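Local coordinates for protein PfkB (Polaromonas sp. JS666, PDB 4DU5) that is a pfkB-family carbohydrate kinase that probably transfers phosphate from ATP to a sugar or related small molecule, at residues Ile30-Ala35 and Gly160-Ile165; Cys101-Cys106 and Glu147-Ser152; Ala215-Pro220 and Ser293-Gly298; Phe240-Gly245 and Asp261-Ser266. All coordinates share one frame; numbering follows the deposited sequence.

All four contacts border one large sheet, the central sheet of the ribokinase-like alpha/beta fold. Interactions 1 and 2 lie around strands 27-32, 75-81, 100-106 and 153-159. Their centres are about 14 Å apart, and they touch where I30 packs on W149 and L150. Interactions 3 and 4 come later in the chain, near strands 217-218, 248-252 and 258-262. Their centres are about 13 Å apart, and V218 packs on Y241. In sequence, interaction 2 falls between the two segments of interaction 1, and interaction 4 between those of interaction 3. Interactions 2 and 4 are about 31 Å apart, centre to centre. Segments distant in sequence are thus joined round a common core.

Interaction 1. Residues Ile30-Ala35 and Gly160-Ile165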
loop_
_atom_site.group_PDB
_atom_site.type_symbol
_atom_site.label_atom_id
_atom_site.label_comp_id
_atom_site.label_asym_id
_atom_site.label_seq_id
_atom_site.Cartn_x
_atom_site.Cartn_y
_atom_site.Cartn_z
ATOM N N ILE A 30 29.362 -1.315 -0.470
ATOM C CA ILE A 30 28.175 -0.663 0.044
ATOM C C ILE A 30 27.281 -0.130 -1.106
ATOM O O ILE A 30 27.804 0.411 -2.085
ATOM C CB ILE A 30 28.537 0.461 1.089
ATOM C CG1 ILE A 30 28.887 -0.161 2.439
ATOM C CG2 ILE A 30 27.358 1.389 1.382
ATOM C CD1 ILE A 30 29.508 0.818 3.446
ATOM N N THR A 31 25.952 -0.302 -0.999
ATOM C CA THR A 31 24.983 0.509 -1.811
ATOM C C THR A 31 23.937 1.225 -1.000
ATOM O O THR A 31 23.526 0.742 0.057
ATOM C CB THR A 31 24.080 -0.267 -2.811
ATOM O OG1 THR A 31 23.873 -1.635 -2.389
ATOM C CG2 THR A 31 24.586 -0.161 -4.170
ATOM N N PHE A 32 23.470 2.329 -1.584
ATOM C CA PHE A 32 22.358 3.122 -1.092
ATOM C C PHE A 32 21.137 2.942 -1.992
ATOM O O PHE A 32 21.241 3.016 -3.216
ATOM C CB PHE A 32 22.748 4.599 -1.027
ATOM C CG PHE A 32 23.672 4.918 0.101
ATOM C CD1 PHE A 32 25.013 4.476 0.083
ATOM C CD2 PHE A 32 23.225 5.642 1.210
ATOM C CE1 PHE A 32 25.902 4.776 1.155
ATOM C CE2 PHE A 32 24.093 5.934 2.279
ATOM C CZ PHE A 32 25.436 5.502 2.248
ATOM N N GLY A 33 19.969 2.740 -1.400
ATOM C CA GLY A 33 18.788 2.596 -2.234
ATOM C C GLY A 33 17.551 2.093 -1.537
ATOM O O GLY A 33 17.587 1.645 -0.389
ATOM N N GLU A 34 16.447 2.172 -2.264
ATOM C CA GLU A 34 15.163 1.834 -1.713
ATOM C C GLU A 34 14.778 0.458 -2.146
ATOM O O GLU A 34 14.727 0.175 -3.335
ATOM C CB GLU A 34 14.132 2.824 -2.198
ATOM C CG GLU A 34 12.757 2.324 -2.015
ATOM C CD GLU A 34 11.707 3.415 -1.971
ATOM O OE1 GLU A 34 11.885 4.470 -2.623
ATOM O OE2 GLU A 34 10.685 3.191 -1.279
ATOM N N ALA A 35 14.506 -0.412 -1.192
ATOM C CA ALA A 35 13.805 -1.636 -1.534
ATOM C C ALA A 35 12.324 -1.405 -1.346
ATOM O O ALA A 35 11.922 -0.580 -0.556
ATOM C CB ALA A 35 14.271 -2.783 -0.671
ATOM N N GLY A 160 21.083 5.011 -11.145
ATOM C CA GLY A 160 20.278 6.166 -11.477
ATOM C C GLY A 160 18.997 6.261 -10.653
ATOM O O GLY A 160 18.344 7.304 -10.656
ATOM N N VAL A 161 18.630 5.191 -9.946
ATOM C CA VAL A 161 17.375 5.163 -9.197
ATOM C C VAL A 161 17.500 5.972 -7.913
ATOM O O VAL A 161 16.871 7.026 -7.796
ATOM C CB VAL A 161 16.902 3.764 -8.890
ATOM C CG1 VAL A 161 15.610 3.819 -8.184
ATOM C CG2 VAL A 161 16.727 3.008 -10.165
ATOM N N PHE A 162 18.322 5.519 -6.969
ATOM C CA PHE A 162 18.496 6.265 -5.734
ATOM C C PHE A 162 18.521 7.801 -5.914
ATOM O O PHE A 162 17.749 8.512 -5.276
ATOM C CB PHE A 162 19.712 5.785 -4.965
ATOM C CG PHE A 162 19.849 6.405 -3.618
ATOM C CD1 PHE A 162 18.788 6.379 -2.716
ATOM C CD2 PHE A 162 21.059 7.008 -3.229
ATOM C CE1 PHE A 162 18.918 6.959 -1.429
ATOM C CE2 PHE A 162 21.200 7.603 -1.930
ATOM C CZ PHE A 162 20.124 7.570 -1.031
ATOM N N PRO A 163 19.358 8.318 -6.813
ATOM C CA PRO A 163 19.306 9.778 -6.970
ATOM C C PRO A 163 17.969 10.345 -7.492
ATOM O O PRO A 163 17.717 11.540 -7.324
ATOM C CB PRO A 163 20.420 10.060 -7.963
ATOM C CG PRO A 163 20.570 8.811 -8.703
ATOM C CD PRO A 163 20.343 7.709 -7.717
ATOM N N ALA A 164 17.124 9.507 -8.095
ATOM C CA ALA A 164 15.868 9.946 -8.729
ATOM C C ALA A 164 14.674 9.892 -7.807
ATOM O O ALA A 164 13.547 10.067 -8.243
ATOM C CB ALA A 164 15.563 9.083 -9.945
ATOM N N ILE A 165 14.914 9.649 -6.528
ATOM C CA ILE A 165 13.837 9.193 -5.660
ATOM C C ILE A 165 13.037 10.335 -5.045
ATOM O O ILE A 165 11.803 10.314 -5.055
ATOM C CB ILE A 165 14.376 8.177 -4.642
ATOM C CG1 ILE A 165 14.432 6.799 -5.309
ATOM C CG2 ILE A 165 13.540 8.157 -3.351
ATOM C CD1 ILE A 165 14.454 5.663 -4.316
#
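The F162 ring has F32 and G33 over one face. CB of F32 makes a CH-pi contact there, 3.9 Å from the centroid of the F162 ring and 27° off the ring normal. It lies toward the rim, and the nearest ring atom, F162 CE2, is 3.5 Å from F32 CB. The backbone N of G33 covers another part of the same face. The two phenylalanine side chains run alongside each other in a common direction. The end of F32 leads away, and its side chain also touches T176 of helix 169-182. F162 has CG anti to its backbone N (chi1 -173°), which carries its ring to the F32-G33 backbone. CA of G33 sits 3.8 Å from F162 CD1.

Beyond the rings, E34 and I165 meet at an angle. CD1 of I165 touches the E34 side chain at both its ends, 3.6 Å from E34 CB and 3.3 Å from E34 OE1. OE2 of E34 bonds to S135 OG, while OE1 has a long, weak ion pair with R132. The loop that bears F162 is tied down by E61, which accepts from F162 N, and by T169, bonded to F162 O.

This buried contact joins the end of strand 27-32 and the residues after it to the loop after parallel strand 153-159, at the sheet end where ribokinase-like kinases usually build their active site.

Interaction 2. Residues Cys101-Cys106 and Glu147-Ser152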
loop_
_atom_site.group_PDB
_atom_site.type_symbol
_atom_site.label_atom_id
_atom_site.label_comp_id
_atom_site.label_asym_id
_atom_site.label_seq_id
_atom_site.Cartn_x
_atom_site.Cartn_y
_atom_site.Cartn_z
ATOM N N CYS A 101 22.816 -5.253 7.293
ATOM C CA CYS A 101 21.670 -4.341 7.402
ATOM C C CYS A 101 21.722 -3.294 8.556
ATOM O O CYS A 101 20.778 -2.536 8.773
ATOM C CB CYS A 101 20.371 -5.165 7.429
ATOM S SG CYS A 101 19.975 -5.943 5.810
ATOM N N SER A 102 22.832 -3.237 9.268
ATOM C CA SER A 102 23.003 -2.321 10.402
ATOM C C SER A 102 22.651 -0.871 10.081
ATOM O O SER A 102 22.384 -0.084 10.978
ATOM C CB SER A 102 24.445 -2.396 10.928
ATOM O OG SER A 102 25.365 -2.100 9.897
ATOM N N HIS A 103 22.649 -0.513 8.808
ATOM C CA HIS A 103 22.383 0.873 8.454
ATOM C C HIS A 103 21.060 1.048 7.761
ATOM O O HIS A 103 20.827 2.052 7.074
ATOM C CB HIS A 103 23.540 1.488 7.678
ATOM C CG HIS A 103 24.729 1.769 8.539
ATOM N ND1 HIS A 103 25.183 3.047 8.784
ATOM C CD2 HIS A 103 25.515 0.940 9.267
ATOM C CE1 HIS A 103 26.210 2.993 9.616
ATOM N NE2 HIS A 103 26.447 1.726 9.905
ATOM N N VAL A 104 20.181 0.079 7.994
ATOM C CA VAL A 104 18.811 0.254 7.628
ATOM C C VAL A 104 18.061 0.790 8.838
ATOM O O VAL A 104 17.827 0.077 9.814
ATOM C CB VAL A 104 18.179 -1.037 7.125
ATOM C CG1 VAL A 104 16.772 -0.765 6.630
ATOM C CG2 VAL A 104 19.028 -1.642 6.004
ATOM N N VAL A 105 17.720 2.070 8.778
ATOM C CA VAL A 105 16.879 2.660 9.790
ATOM C C VAL A 105 15.444 2.182 9.566
ATOM O O VAL A 105 14.856 2.394 8.504
ATOM C CB VAL A 105 16.914 4.195 9.728
ATOM C CG1 VAL A 105 16.011 4.785 10.802
ATOM C CG2 VAL A 105 18.347 4.721 9.865
ATOM N N CYS A 106 14.891 1.532 10.570
ATOM C CA CYS A 106 13.495 1.252 10.587
ATOM C C CYS A 106 12.803 2.300 11.450
ATOM O O CYS A 106 12.774 2.194 12.672
ATOM C CB CYS A 106 13.307 -0.126 11.135
ATOM S SG CYS A 106 14.321 -1.269 10.219
ATOM N N GLU A 147 29.738 8.364 7.542
ATOM C CA GLU A 147 31.039 8.440 6.852
ATOM C C GLU A 147 32.042 7.353 7.211
ATOM O O GLU A 147 32.482 6.623 6.341
ATOM C CB GLU A 147 31.633 9.846 6.932
ATOM C CG GLU A 147 30.723 10.900 6.268
ATOM C CD GLU A 147 31.303 12.316 6.299
ATOM O OE1 GLU A 147 32.393 12.486 6.892
ATOM O OE2 GLU A 147 30.664 13.252 5.742
ATOM N N ALA A 148 32.384 7.205 8.476
ATOM C CA ALA A 148 33.316 6.133 8.859
ATOM C C ALA A 148 32.911 4.777 8.277
ATOM O O ALA A 148 33.787 3.972 7.869
ATOM C CB ALA A 148 33.455 6.028 10.404
ATOM N N TRP A 149 31.593 4.528 8.244
ATOM C CA TRP A 149 31.038 3.222 7.850
ATOM C C TRP A 149 31.200 2.958 6.351
ATOM O O TRP A 149 31.516 1.839 5.933
ATOM C CB TRP A 149 29.567 3.134 8.233
ATOM C CG TRP A 149 28.925 1.881 7.819
ATOM C CD1 TRP A 149 29.133 0.640 8.348
ATOM C CD2 TRP A 149 27.960 1.723 6.790
ATOM N NE1 TRP A 149 28.367 -0.291 7.698
ATOM C CE2 TRP A 149 27.634 0.349 6.731
ATOM C CE3 TRP A 149 27.340 2.601 5.906
ATOM C CZ2 TRP A 149 26.699 -0.163 5.829
ATOM C CZ3 TRP A 149 26.409 2.090 4.990
ATOM C CH2 TRP A 149 26.104 0.723 4.962
ATOM N N LEU A 150 30.946 3.997 5.572
ATOM C CA LEU A 150 31.070 3.974 4.150
ATOM C C LEU A 150 32.508 3.589 3.783
ATOM O O LEU A 150 32.760 2.549 3.129
ATOM C CB LEU A 150 30.792 5.383 3.651
ATOM C CG LEU A 150 30.084 5.620 2.332
ATOM C CD1 LEU A 150 30.258 7.083 1.905
ATOM C CD2 LEU A 150 30.609 4.652 1.303
ATOM N N LEU A 151 33.443 4.432 4.228
ATOM C CA LEU A 151 34.861 4.262 4.000
ATOM C C LEU A 151 35.395 2.888 4.416
ATOM O O LEU A 151 36.518 2.539 4.077
ATOM C CB LEU A 151 35.602 5.371 4.728
ATOM C CG LEU A 151 35.804 6.740 4.035
ATOM C CD1 LEU A 151 34.721 7.143 3.021
ATOM C CD2 LEU A 151 35.998 7.846 5.094
ATOM N N SER A 152 34.594 2.094 5.121
ATOM C CA SER A 152 35.073 0.812 5.624
ATOM C C SER A 152 34.809 -0.327 4.632
ATOM O O SER A 152 35.036 -1.522 4.934
ATOM C CB SER A 152 34.461 0.510 7.008
ATOM O OG SER A 152 33.231 -0.184 6.937
#
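H103 and W149 carry this contact through a face-to-face aromatic stack. The imidazole lies over the five-membered ring of the indole, with centroids 3.5 Å apart and planes only 11° from parallel. The two side chains run antiparallel, so the tip of the imidazole, NE2, lies over the CG-CD1 root of the indole and H103 CB over its far ring.

That second overlap is a CH-pi contact. CB of H103 is 3.9 Å from the centroid of the W149 six-membered ring and 15° off its normal. One face of the indole is thus covered along its length by a single histidine. With chi1 at 177°, the W149 indole stands trans to the main-chain N and reaches out from the short helix toward the turn. S102 adds a looser approach, its OG 4.1 Å from W149 NE1; the hydrogen-bonding partner of that hydroxyl is D100.

Hydrogen bonds act within each segment. A type I beta turn runs from C101 to V104, closed by V104 N to C101 O at 2.8 Å, and it sets H103 facing the indole. On the other side, S152 OG donates to W149 O at 2.8 Å.

W149 also packs on A78 of strand 75-81. The stack lies at the surface and joins the turn interrupting edge strand 100-106 to helix 147-150, which precedes strand 153-159 in this ribokinase-like alpha/beta fold.

Interaction 3. Residues Ala215-Pro220 and Ser293-Gly298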
loop_
_atom_site.group_PDB
_atom_site.type_symbol
_atom_site.label_atom_id
_atom_site.label_comp_id
_atom_site.label_asym_id
_atom_site.label_seq_id
_atom_site.Cartn_x
_atom_site.Cartn_y
_atom_site.Cartn_z
ATOM N N ALA A 215 32.260 8.585 -10.809
ATOM C CA ALA A 215 32.501 7.139 -10.814
ATOM C C ALA A 215 33.830 6.787 -11.467
ATOM O O ALA A 215 34.290 7.475 -12.376
ATOM C CB ALA A 215 31.379 6.433 -11.518
ATOM N N ASP A 216 34.429 5.695 -11.005
ATOM C CA ASP A 216 35.553 5.077 -11.713
ATOM C C ASP A 216 35.055 4.202 -12.860
ATOM O O ASP A 216 35.632 4.213 -13.929
ATOM C CB ASP A 216 36.429 4.257 -10.754
ATOM C CG ASP A 216 36.802 5.034 -9.488
ATOM O OD1 ASP A 216 37.274 6.181 -9.635
ATOM O OD2 ASP A 216 36.622 4.512 -8.356
ATOM N N TRP A 217 33.993 3.439 -12.622
ATOM C CA TRP A 217 33.459 2.496 -13.628
ATOM C C TRP A 217 32.018 2.825 -13.994
ATOM O O TRP A 217 31.135 2.824 -13.143
ATOM C CB TRP A 217 33.530 1.021 -13.174
ATOM C CG TRP A 217 34.730 0.636 -12.367
ATOM C CD1 TRP A 217 35.982 1.131 -12.490
ATOM C CD2 TRP A 217 34.789 -0.357 -11.346
ATOM N NE1 TRP A 217 36.824 0.529 -11.588
ATOM C CE2 TRP A 217 36.113 -0.388 -10.869
ATOM C CE3 TRP A 217 33.846 -1.220 -10.777
ATOM C CZ2 TRP A 217 36.530 -1.244 -9.868
ATOM C CZ3 TRP A 217 34.257 -2.070 -9.749
ATOM C CH2 TRP A 217 35.594 -2.085 -9.320
ATOM N N VAL A 218 31.776 3.085 -15.269
ATOM C CA VAL A 218 30.440 3.420 -15.715
ATOM C C VAL A 218 29.883 2.258 -16.516
ATOM O O VAL A 218 30.565 1.731 -17.382
ATOM C CB VAL A 218 30.455 4.759 -16.456
ATOM C CG1 VAL A 218 29.039 5.238 -16.780
ATOM C CG2 VAL A 218 31.136 5.792 -15.560
ATOM N N LEU A 219 28.659 1.846 -16.204
ATOM C CA LEU A 219 28.067 0.633 -16.770
ATOM C C LEU A 219 26.822 0.829 -17.642
ATOM O O LEU A 219 25.781 0.259 -17.359
ATOM C CB LEU A 219 27.720 -0.313 -15.630
ATOM C CG LEU A 219 28.702 -1.375 -15.204
ATOM C CD1 LEU A 219 30.142 -1.079 -15.540
ATOM C CD2 LEU A 219 28.528 -1.474 -13.745
ATOM N N PRO A 220 26.918 1.616 -18.712
ATOM C CA PRO A 220 25.695 1.901 -19.481
ATOM C C PRO A 220 25.275 0.851 -20.482
ATOM O O PRO A 220 26.101 0.097 -21.007
ATOM C CB PRO A 220 26.062 3.151 -20.257
ATOM C CG PRO A 220 27.554 3.018 -20.435
ATOM C CD PRO A 220 28.059 2.423 -19.161
ATOM N N SER A 293 31.757 -7.946 -9.158
ATOM C CA SER A 293 32.371 -8.982 -8.358
ATOM C C SER A 293 33.704 -9.463 -8.944
ATOM O O SER A 293 34.647 -9.694 -8.207
ATOM C CB SER A 293 31.407 -10.136 -8.104
ATOM O OG SER A 293 31.079 -10.781 -9.316
ATOM N N ALA A 294 33.804 -9.617 -10.259
ATOM C CA ALA A 294 35.070 -10.098 -10.827
ATOM C C ALA A 294 36.251 -9.132 -10.557
ATOM O O ALA A 294 37.326 -9.560 -10.114
ATOM C CB ALA A 294 34.920 -10.400 -12.300
ATOM N N LEU A 295 36.043 -7.835 -10.796
ATOM C CA LEU A 295 37.095 -6.830 -10.618
ATOM C C LEU A 295 37.521 -6.744 -9.149
ATOM O O LEU A 295 38.677 -6.487 -8.823
ATOM C CB LEU A 295 36.581 -5.471 -11.076
ATOM C CG LEU A 295 36.733 -4.802 -12.448
ATOM C CD1 LEU A 295 37.354 -5.683 -13.497
ATOM C CD2 LEU A 295 35.349 -4.319 -12.891
ATOM N N LEU A 296 36.578 -6.943 -8.249
ATOM C CA LEU A 296 36.901 -6.903 -6.848
ATOM C C LEU A 296 37.547 -8.220 -6.426
ATOM O O LEU A 296 38.296 -8.254 -5.465
ATOM C CB LEU A 296 35.638 -6.587 -6.033
ATOM C CG LEU A 296 35.379 -5.190 -5.415
ATOM C CD1 LEU A 296 36.358 -4.106 -5.799
ATOM C CD2 LEU A 296 33.959 -4.728 -5.682
ATOM N N ASP A 297 37.252 -9.283 -7.170
ATOM C CA ASP A 297 37.827 -10.613 -7.001
ATOM C C ASP A 297 39.262 -10.657 -7.539
ATOM O O ASP A 297 39.940 -11.689 -7.428
ATOM C CB ASP A 297 36.996 -11.660 -7.776
ATOM C CG ASP A 297 35.748 -12.191 -6.995
ATOM O OD1 ASP A 297 35.425 -11.758 -5.862
ATOM O OD2 ASP A 297 35.062 -13.087 -7.530
ATOM N N GLY A 298 39.725 -9.568 -8.154
ATOM C CA GLY A 298 41.058 -9.551 -8.802
ATOM C C GLY A 298 41.217 -10.011 -10.264
ATOM O O GLY A 298 42.313 -10.001 -10.755
#
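The backbones of W217 and L295 stay well apart, with CA atoms 10.5 Å from each other, so side chains alone bridge strand 217-218 and the end of helix 283-296.

W217 reaches across with the six-membered ring of its indole. Its CG lies opposite the carbonyl carbon about the first side-chain bond, which directs the indole to the helix. L295 comes from the opposite direction and sets CD2 over one face of that ring. This is a CH-pi contact: L295 CD2 is 4.0 Å from the ring centroid and 12° off the normal. The methyl covers the CE3-CZ3 part of the face. CB of L295 adds a contact 3.9 Å from W217 CH2, so the leucine meets the ring at both its root and one branch.

L296 takes a different place. Its CB does not face the strand, but the end of its chain comes nearer. CD1 of L296 lies at the ring edge, near the plane, 4.1 Å from W217 CH2. That ring carbon is therefore touched by both leucines. All of these touches are apolar.

After the leucines the helix closes in a Schellman motif, with G298 at positive phi. D297 makes salt bridges to R307 and R328.

L295 also packs on V301 and A304 of helix 301-316. W217 stacks with H155 of strand 153-159 and touches S186 and S188 of strand 186-190 and L248 of strand 248-252. The indole thus spans several sheet strands and meets helix 283-296 near its C-terminal end.

Interaction 4. Residues Phe240-Gly245 and Asp261-Ser266; sequences FYRQLG and DGEAGS
The shortest polar bond here is a salt bridge between R242 and D261. NH1 of R242 donates to OD1 of D261 at 2.7 Å. The bond is bent, with an N-H...O angle of 138°. The oxygen lies near the guanidinium plane, at the edge of that group. The arginine nitrogen, in turn, stands above the carboxylate plane, 38° out of it. The two flat groups are nearly perpendicular, their planes 83° apart, so they do not pair side by side through two bonds.

The arginine chain folds back at its two middle bonds. This brings its stem alongside the aspartate: CG of R242 is 3.5 Å from D261 OD2, and CD is 3.4 Å from the backbone O of D261. G262 lies over one face of the guanidinium. CG of E263 approaches R242 NH2 at 3.7 Å, but the charged ends do not touch, with NH2 5.1 Å from E263 OE1. NE of R242 bonds to the backbone O of A246, which helps fix the group's rotation.

D261 and G262 end strand 258-262 at a type I turn, G262 to G265, that leads into strand 265-269. The contact therefore ties the C-terminal end of helix 234-243 to a beta hairpin at the surface. R242 probably stabilises the carboxylate of D261. E263 may add a weaker attraction to the arginine. With one bent bond, the pair is probably only modestly directional.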
loop_
_atom_site.group_PDB
_atom_site.type_symbol
_atom_site.label_atom_id
_atom_site.label_comp_id
_atom_site.label_asym_id
_atom_site.label_seq_id
_atom_site.Cartn_x
_atom_site.Cartn_y
_atom_site.Cartn_z
ATOM N N PHE A 240 32.614 9.311 -24.254
ATOM C CA PHE A 240 31.872 10.338 -23.545
ATOM C C PHE A 240 32.095 10.267 -22.031
ATOM O O PHE A 240 32.241 11.297 -21.366
ATOM C CB PHE A 240 30.375 10.194 -23.850
ATOM C CG PHE A 240 29.530 11.255 -23.233
ATOM C CD1 PHE A 240 29.110 11.148 -21.907
ATOM C CD2 PHE A 240 29.161 12.374 -23.968
ATOM C CE1 PHE A 240 28.334 12.153 -21.317
ATOM C CE2 PHE A 240 28.386 13.373 -23.403
ATOM C CZ PHE A 240 27.971 13.272 -22.069
ATOM N N TYR A 241 32.106 9.057 -21.481
ATOM C CA TYR A 241 32.292 8.896 -20.045
ATOM C C TYR A 241 33.737 8.785 -19.637
ATOM O O TYR A 241 34.068 8.988 -18.466
ATOM C CB TYR A 241 31.486 7.722 -19.510
ATOM C CG TYR A 241 30.023 7.958 -19.653
ATOM C CD1 TYR A 241 29.357 8.839 -18.811
ATOM C CD2 TYR A 241 29.305 7.338 -20.658
ATOM C CE1 TYR A 241 28.013 9.089 -18.958
ATOM C CE2 TYR A 241 27.948 7.559 -20.800
ATOM C CZ TYR A 241 27.317 8.446 -19.949
ATOM O OH TYR A 241 25.979 8.672 -20.104
ATOM N N ARG A 242 34.601 8.462 -20.593
ATOM C CA ARG A 242 36.040 8.521 -20.341
ATOM C C ARG A 242 36.410 9.972 -20.195
ATOM O O ARG A 242 37.203 10.332 -19.331
ATOM C CB ARG A 242 36.860 7.914 -21.487
ATOM C CG ARG A 242 36.638 6.432 -21.748
ATOM C CD ARG A 242 37.025 5.541 -20.556
ATOM N NE ARG A 242 38.301 5.866 -19.923
ATOM C CZ ARG A 242 39.492 5.524 -20.393
ATOM N NH1 ARG A 242 39.591 4.856 -21.533
ATOM N NH2 ARG A 242 40.582 5.865 -19.731
ATOM N N GLN A 243 35.826 10.810 -21.043
ATOM C CA GLN A 243 36.182 12.226 -21.028
ATOM C C GLN A 243 35.708 12.924 -19.770
ATOM O O GLN A 243 36.421 13.783 -19.259
ATOM C CB GLN A 243 35.733 12.954 -22.303
ATOM C CG GLN A 243 36.862 13.049 -23.317
ATOM C CD GLN A 243 36.439 12.606 -24.715
ATOM O OE1 GLN A 243 35.419 13.068 -25.258
ATOM N NE2 GLN A 243 37.227 11.703 -25.310
ATOM N N LEU A 244 34.529 12.537 -19.274
ATOM C CA LEU A 244 34.040 13.003 -17.975
ATOM C C LEU A 244 34.808 12.411 -16.794
ATOM O O LEU A 244 34.481 12.697 -15.642
ATOM C CB LEU A 244 32.567 12.694 -17.801
ATOM C CG LEU A 244 31.549 13.605 -18.493
ATOM C CD1 LEU A 244 30.142 13.146 -18.075
ATOM C CD2 LEU A 244 31.756 15.101 -18.183
ATOM N N GLY A 245 35.803 11.571 -17.079
ATOM C CA GLY A 245 36.735 11.081 -16.066
ATOM C C GLY A 245 36.450 9.708 -15.480
ATOM O O GLY A 245 36.549 9.516 -14.262
ATOM N N ASP A 261 35.939 -0.165 -22.488
ATOM C CA ASP A 261 36.889 0.900 -22.827
ATOM C C ASP A 261 37.518 1.381 -21.541
ATOM O O ASP A 261 36.910 2.126 -20.772
ATOM C CB ASP A 261 36.185 2.048 -23.582
ATOM C CG ASP A 261 37.061 3.288 -23.775
ATOM O OD1 ASP A 261 38.227 3.359 -23.336
ATOM O OD2 ASP A 261 36.573 4.232 -24.407
ATOM N N GLY A 262 38.749 0.951 -21.313
ATOM C CA GLY A 262 39.431 1.253 -20.067
ATOM C C GLY A 262 40.859 1.620 -20.320
ATOM O O GLY A 262 41.307 1.570 -21.449
ATOM N N GLU A 263 41.565 1.951 -19.242
ATOM C CA GLU A 263 42.926 2.488 -19.267
ATOM C C GLU A 263 43.967 1.519 -19.844
ATOM O O GLU A 263 44.896 1.953 -20.514
ATOM C CB GLU A 263 43.352 2.888 -17.846
ATOM C CG GLU A 263 43.042 4.315 -17.407
ATOM C CD GLU A 263 43.321 4.553 -15.899
ATOM O OE1 GLU A 263 43.534 5.731 -15.514
ATOM O OE2 GLU A 263 43.318 3.565 -15.099
ATOM N N ALA A 264 43.837 0.230 -19.535
ATOM C CA ALA A 264 44.584 -0.848 -20.202
ATOM C C ALA A 264 44.266 -1.112 -21.706
ATOM O O ALA A 264 45.087 -1.690 -22.396
ATOM C CB ALA A 264 44.417 -2.126 -19.425
ATOM N N GLY A 265 43.081 -0.716 -22.197
ATOM C CA GLY A 265 42.690 -0.917 -23.594
ATOM C C GLY A 265 41.202 -1.153 -23.785
ATOM O O GLY A 265 40.463 -1.133 -22.810
ATOM N N SER A 266 40.774 -1.382 -25.042
ATOM C CA SER A 266 39.365 -1.631 -25.414
ATOM C C SER A 266 39.164 -3.038 -25.946
ATOM O O SER A 266 40.125 -3.752 -26.233
ATOM C CB SER A 266 38.898 -0.663 -26.513
ATOM O OG SER A 266 39.211 0.695 -26.244
#